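Obg-like ATPase 1 (Schizosaccharomyces pombe, PDB 1NI3) hydrolyses ATP, and GTP less efficiently, with magnesium as cofactor, and negatively regulates the G2/M transition of the cell cycle. Local coordinates at residues 207-210 with 211-214; 255-258 with 259-262. All coordinates share one frame; numbering follows the deposited sequence.

Interaction 1: residues 207-210 with 211-214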
ATOM      1  N   ASP A 207      10.222   9.152  15.761  1.00 51.14           N
ATOM      2  CA  ASP A 207      11.603   8.820  15.451  1.00 52.04           C
ATOM      3  C   ASP A 207      11.970   7.706  16.421  1.00 52.51           C
ATOM      4  O   ASP A 207      12.462   7.963  17.518  1.00 54.41           O
ATOM      5  CB  ASP A 207      12.497  10.044  15.673  1.00 53.36           C
ATOM      6  CG  ASP A 207      13.967   9.743  15.453  1.00 58.11           C
ATOM      7  OD1 ASP A 207      14.289   9.022  14.480  1.00 58.08           O
ATOM      8  OD2 ASP A 207      14.807  10.236  16.241  1.00 61.79           O
ATOM      9  N   TRP A 208      11.719   6.466  16.015  1.00 49.22           N
ATOM     10  CA  TRP A 208      12.010   5.330  16.872  1.00 46.89           C
ATOM     11  C   TRP A 208      13.255   4.595  16.430  1.00 47.86           C
ATOM     12  O   TRP A 208      13.718   4.766  15.304  1.00 48.76           O
ATOM     13  CB  TRP A 208      10.820   4.373  16.889  1.00 44.54           C
ATOM     14  CG  TRP A 208       9.531   5.068  17.029  1.00 44.21           C
ATOM     15  CD1 TRP A 208       8.695   5.452  16.018  1.00 45.19           C
ATOM     16  CD2 TRP A 208       8.932   5.530  18.244  1.00 43.98           C
ATOM     17  NE1 TRP A 208       7.610   6.128  16.527  1.00 46.23           N
ATOM     18  CE2 TRP A 208       7.733   6.194  17.892  1.00 44.75           C
ATOM     19  CE3 TRP A 208       9.286   5.452  19.594  1.00 42.99           C
ATOM     20  CZ2 TRP A 208       6.895   6.779  18.845  1.00 44.51           C
ATOM     21  CZ3 TRP A 208       8.453   6.032  20.534  1.00 44.16           C
ATOM     22  CH2 TRP A 208       7.275   6.686  20.157  1.00 44.77           C
ATOM     23  N   SER A 209      13.785   3.774  17.328  1.00 47.50           N
ATOM     24  CA  SER A 209      14.971   2.981  17.049  1.00 50.24           C
ATOM     25  C   SER A 209      14.499   1.627  16.524  1.00 53.22           C
ATOM     26  O   SER A 209      13.312   1.298  16.618  1.00 54.68           O
ATOM     27  CB  SER A 209      15.768   2.762  18.322  1.00 49.05           C
ATOM     28  OG  SER A 209      15.039   1.957  19.217  1.00 46.21           O
ATOM     29  N   ASN A 210      15.418   0.829  15.986  1.00 54.15           N
ATOM     30  CA  ASN A 210      15.045  -0.476  15.462  1.00 54.18           C
ATOM     31  C   ASN A 210      14.315  -1.314  16.515  1.00 55.80           C
ATOM     32  O   ASN A 210      13.308  -1.964  16.216  1.00 56.04           O
ATOM     33  CB  ASN A 210      16.286  -1.205  14.934  1.00 51.54           C
ATOM     34  CG  ASN A 210      16.766  -0.636  13.611  1.00 49.45           C
ATOM     35  OD1 ASN A 210      17.633  -1.207  12.941  1.00 48.12           O
ATOM     36  ND2 ASN A 210      16.197   0.498  13.226  1.00 50.21           N
ATOM     37  N   ARG A 211      14.805  -1.280  17.749  1.00 54.83           N
ATOM     38  CA  ARG A 211      14.176  -2.016  18.839  1.00 53.51           C
ATOM     39  C   ARG A 211      12.759  -1.518  19.077  1.00 51.15           C
ATOM     40  O   ARG A 211      11.829  -2.307  19.204  1.00 52.76           O
ATOM     41  CB  ARG A 211      14.993  -1.834  20.116  1.00 56.19           C
ATOM     42  CG  ARG A 211      14.348  -2.421  21.350  1.00 59.01           C
ATOM     43  CD  ARG A 211      14.211  -3.920  21.218  1.00 61.60           C
ATOM     44  NE  ARG A 211      13.766  -4.509  22.470  1.00 65.67           N
ATOM     45  CZ  ARG A 211      12.756  -5.362  22.573  1.00 68.04           C
ATOM     46  NH1 ARG A 211      12.083  -5.728  21.489  1.00 68.19           N
ATOM     47  NH2 ARG A 211      12.416  -5.841  23.762  1.00 68.84           N
ATOM     48  N   GLU A 212      12.612  -0.202  19.156  1.00 50.02           N
ATOM     49  CA  GLU A 212      11.318   0.421  19.395  1.00 47.48           C
ATOM     50  C   GLU A 212      10.352   0.113  18.267  1.00 47.37           C
ATOM     51  O   GLU A 212       9.163  -0.126  18.494  1.00 47.10           O
ATOM     52  CB  GLU A 212      11.488   1.925  19.534  1.00 42.36           C
ATOM     53  CG  GLU A 212      12.316   2.288  20.736  1.00 44.79           C
ATOM     54  CD  GLU A 212      12.636   3.757  20.801  1.00 49.64           C
ATOM     55  OE1 GLU A 212      12.989   4.241  21.894  1.00 54.36           O
ATOM     56  OE2 GLU A 212      12.535   4.439  19.763  1.00 52.67           O
ATOM     57  N   VAL A 213      10.861   0.117  17.044  1.00 47.04           N
ATOM     58  CA  VAL A 213      10.022  -0.188  15.895  1.00 47.45           C
ATOM     59  C   VAL A 213       9.529  -1.620  16.045  1.00 46.58           C
ATOM     60  O   VAL A 213       8.361  -1.928  15.800  1.00 45.17           O
ATOM     61  CB  VAL A 213      10.814  -0.041  14.579  1.00 48.10           C
ATOM     62  CG1 VAL A 213      10.098  -0.777  13.454  1.00 48.69           C
ATOM     63  CG2 VAL A 213      10.959   1.428  14.224  1.00 46.42           C
ATOM     64  N   GLU A 214      10.441  -2.484  16.467  1.00 43.59           N
ATOM     65  CA  GLU A 214      10.136  -3.887  16.671  1.00 42.64           C
ATOM     66  C   GLU A 214       8.987  -4.052  17.655  1.00 43.15           C
ATOM     67  O   GLU A 214       7.996  -4.733  17.377  1.00 44.73           O
ATOM     68  CB  GLU A 214      11.379  -4.579  17.203  1.00 41.90           C
ATOM     69  CG  GLU A 214      11.262  -6.057  17.345  1.00 40.95           C
ATOM     70  CD  GLU A 214      12.528  -6.653  17.859  1.00 43.66           C
ATOM     71  OE1 GLU A 214      12.966  -6.221  18.948  1.00 42.63           O
ATOM     72  OE2 GLU A 214      13.097  -7.527  17.167  1.00 46.17           O
TER
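The backbone N of Ser209 gives its hydrogen to OE2 of Glu212 at 2.8 Å, reaching that oxygen from above the carboxylate plane, 41° out of it. The reciprocal bond runs from Glu212 N to Ser209 OG, 3.2 Å long and nearly straight at 167°. Together they make a capping box with Ser209 as N-cap of helix 210-217. Ser209 holds OG between its backbone N and carbonyl carbon (chi1 66°), which turns the hydroxyl to Glu212 N, while the glutamate chain extends beyond CG back toward the loop. There the carboxylate also meets Trp208: Glu212 OE2 lies 3.4 Å from Trp208 CE3 at the indole edge, the two planes steeply inclined. The indole's own N-H is spent on Ile203 O, and its ring meets Tyr195. Behind the cap, Val213 N bonds to Ser209 O at 2.8 Å, opening the regular helical pattern, and CG2 of Val213 rests 4.0 Å from CB of Trp208. Within the same first turn, Arg211 NH1 and Glu214 OE1 form a salt bridge. Because Glu212 OE1 also pairs with Lys191, one carboxylate closes the capping box through OE2 and ties the helix start to helix 179-199 through OE1, and the lysine probably stabilises its negative charge.

Interaction 2: residues 255-258 with 259-262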
ATOM      1  N   GLU A 255       0.874  19.919   8.057  1.00 73.92           N
ATOM      2  CA  GLU A 255       0.858  20.298   9.456  1.00 74.62           C
ATOM      3  C   GLU A 255       0.119  19.299  10.333  1.00 74.02           C
ATOM      4  O   GLU A 255      -0.387  19.666  11.391  1.00 76.67           O
ATOM      5  CB  GLU A 255       0.221  21.685   9.596  1.00 78.37           C
ATOM      6  CG  GLU A 255       1.003  22.819   8.943  1.00 79.50           C
ATOM      7  CD  GLU A 255       0.172  24.084   8.769  1.00 82.23           C
ATOM      8  OE1 GLU A 255      -0.505  24.496   9.738  1.00 84.44           O
ATOM      9  OE2 GLU A 255       0.203  24.674   7.665  1.00 80.36           O
ATOM     10  N   ASN A 256       0.045  18.043   9.909  1.00 70.84           N
ATOM     11  CA  ASN A 256      -0.675  17.054  10.705  1.00 70.30           C
ATOM     12  C   ASN A 256      -0.259  15.635  10.371  1.00 69.68           C
ATOM     13  O   ASN A 256      -0.301  14.734  11.213  1.00 69.60           O
ATOM     14  CB  ASN A 256      -2.172  17.193  10.463  1.00 71.91           C
ATOM     15  CG  ASN A 256      -2.738  18.468  11.050  1.00 72.37           C
ATOM     16  OD1 ASN A 256      -2.856  18.599  12.268  1.00 74.39           O
ATOM     17  ND2 ASN A 256      -3.065  19.429  10.189  1.00 69.73           N
ATOM     18  N   SER A 257       0.128  15.444   9.121  1.00 68.12           N
ATOM     19  CA  SER A 257       0.563  14.149   8.655  1.00 66.03           C
ATOM     20  C   SER A 257       1.499  14.455   7.511  1.00 64.20           C
ATOM     21  O   SER A 257       1.167  14.251   6.345  1.00 65.14           O
ATOM     22  CB  SER A 257      -0.629  13.332   8.172  1.00 66.57           C
ATOM     23  OG  SER A 257      -0.437  11.964   8.496  1.00 69.96           O
ATOM     24  N   PRO A 258       2.689  14.971   7.838  1.00 62.20           N
ATOM     25  CA  PRO A 258       3.697  15.322   6.839  1.00 59.00           C
ATOM     26  C   PRO A 258       4.312  14.112   6.162  1.00 57.06           C
ATOM     27  O   PRO A 258       4.400  13.036   6.750  1.00 55.64           O
ATOM     28  CB  PRO A 258       4.707  16.113   7.651  1.00 58.16           C
ATOM     29  CG  PRO A 258       4.654  15.424   8.980  1.00 59.77           C
ATOM     30  CD  PRO A 258       3.175  15.258   9.201  1.00 60.07           C
ATOM     31  N   GLY A 259       4.718  14.306   4.912  1.00 56.58           N
ATOM     32  CA  GLY A 259       5.346  13.247   4.156  1.00 55.61           C
ATOM     33  C   GLY A 259       4.391  12.417   3.336  1.00 55.35           C
ATOM     34  O   GLY A 259       4.711  11.994   2.228  1.00 58.01           O
ATOM     35  N   ASP A 260       3.207  12.183   3.884  1.00 53.87           N
ATOM     36  CA  ASP A 260       2.205  11.374   3.205  1.00 51.99           C
ATOM     37  C   ASP A 260       1.852  11.890   1.812  1.00 50.04           C
ATOM     38  O   ASP A 260       1.652  13.083   1.595  1.00 49.63           O
ATOM     39  CB  ASP A 260       0.964  11.283   4.077  1.00 52.62           C
ATOM     40  CG  ASP A 260       1.270  10.677   5.422  1.00 54.86           C
ATOM     41  OD1 ASP A 260       1.689   9.497   5.459  1.00 55.71           O
ATOM     42  OD2 ASP A 260       1.118  11.376   6.441  1.00 57.65           O
ATOM     43  N   THR A 261       1.791  10.965   0.866  1.00 46.98           N
ATOM     44  CA  THR A 261       1.487  11.292  -0.510  1.00 43.99           C
ATOM     45  C   THR A 261       0.093  11.839  -0.683  1.00 44.02           C
ATOM     46  O   THR A 261      -0.864  11.352  -0.080  1.00 44.80           O
ATOM     47  CB  THR A 261       1.584  10.067  -1.402  1.00 44.91           C
ATOM     48  OG1 THR A 261       2.832   9.411  -1.172  1.00 47.83           O
ATOM     49  CG2 THR A 261       1.468  10.473  -2.864  1.00 44.43           C
ATOM     50  N   LEU A 262      -0.023  12.839  -1.544  1.00 44.62           N
ATOM     51  CA  LEU A 262      -1.305  13.461  -1.821  1.00 43.23           C
ATOM     52  C   LEU A 262      -1.567  13.393  -3.327  1.00 44.46           C
ATOM     53  O   LEU A 262      -0.920  14.077  -4.117  1.00 44.03           O
ATOM     54  CB  LEU A 262      -1.257  14.900  -1.320  1.00 43.06           C
ATOM     55  CG  LEU A 262      -2.560  15.666  -1.163  1.00 42.86           C
ATOM     56  CD1 LEU A 262      -2.280  17.018  -0.528  1.00 45.00           C
ATOM     57  CD2 LEU A 262      -3.204  15.839  -2.513  1.00 43.71           C
TER
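Ser257 lays its CB and OG against one oxygen of Asp260, three residues on. The hydroxyl donates to OD2, with 2.6 Å between Ser257 OG and Asp260 OD2, and arrives on the syn side of the carboxylate, 33° out of its plane. Asp260 can meet it because CG stands beside its own backbone N, anti to the carbonyl carbon (chi1 -59°), and the carboxylate is thereby folded back over the turn. The same OD2 takes a salt bridge from Lys205, so the serine hydroxyl and the lysine ammonium share a single oxygen; the positive charge would be expected to favour an ionised aspartate. Lys205 also bonds to the carbonyl O of Pro258, and in this way it clasps the turn by side chain and backbone at once. The backbone of Pro258 and Gly259 comes near a type II beta turn, the glycine taking the positive phi (92°) of the third position, and the CA atoms of Ser257 and Asp260 are 6.3 Å apart. This turn belongs to the beta-alpha-beta crossover of the OBG-type G domain in which helix 246-254 returns to strand 262-265, parallel to its neighbour 227-232. Both partners of the hydroxyl-carboxylate bond also touch Tyr229 of that neighbouring strand, and Ser257 packs on Pro202 as well. Just past the turn, the backbone of Thr261 hydrogen-bonds to that of Tyr229, while Leu262 packs against Lys250 and Ile253 on the helix just left.

From the N terminus, Val12 and Trp14 come first and lie against interaction 1. Much later the chain leaves helix 179-199 and runs through a loop whose Arg204 and Lys205 approach interaction 2. A few residues on it enters interaction 1, where the loop turns into helix 210-217. Strand 227-232 and helix 246-254 follow, and then interaction 2 makes the turn into strand 262-265. Each contact is local and closes only a few residues; they come in series, neither nested nor crossed, with centres about 21 Å apart. Their connection is the loop after helix 179-199: it leads into interaction 1 and supplies partners to interaction 2, joining the surface helices to the nucleotide-binding domain's sheet.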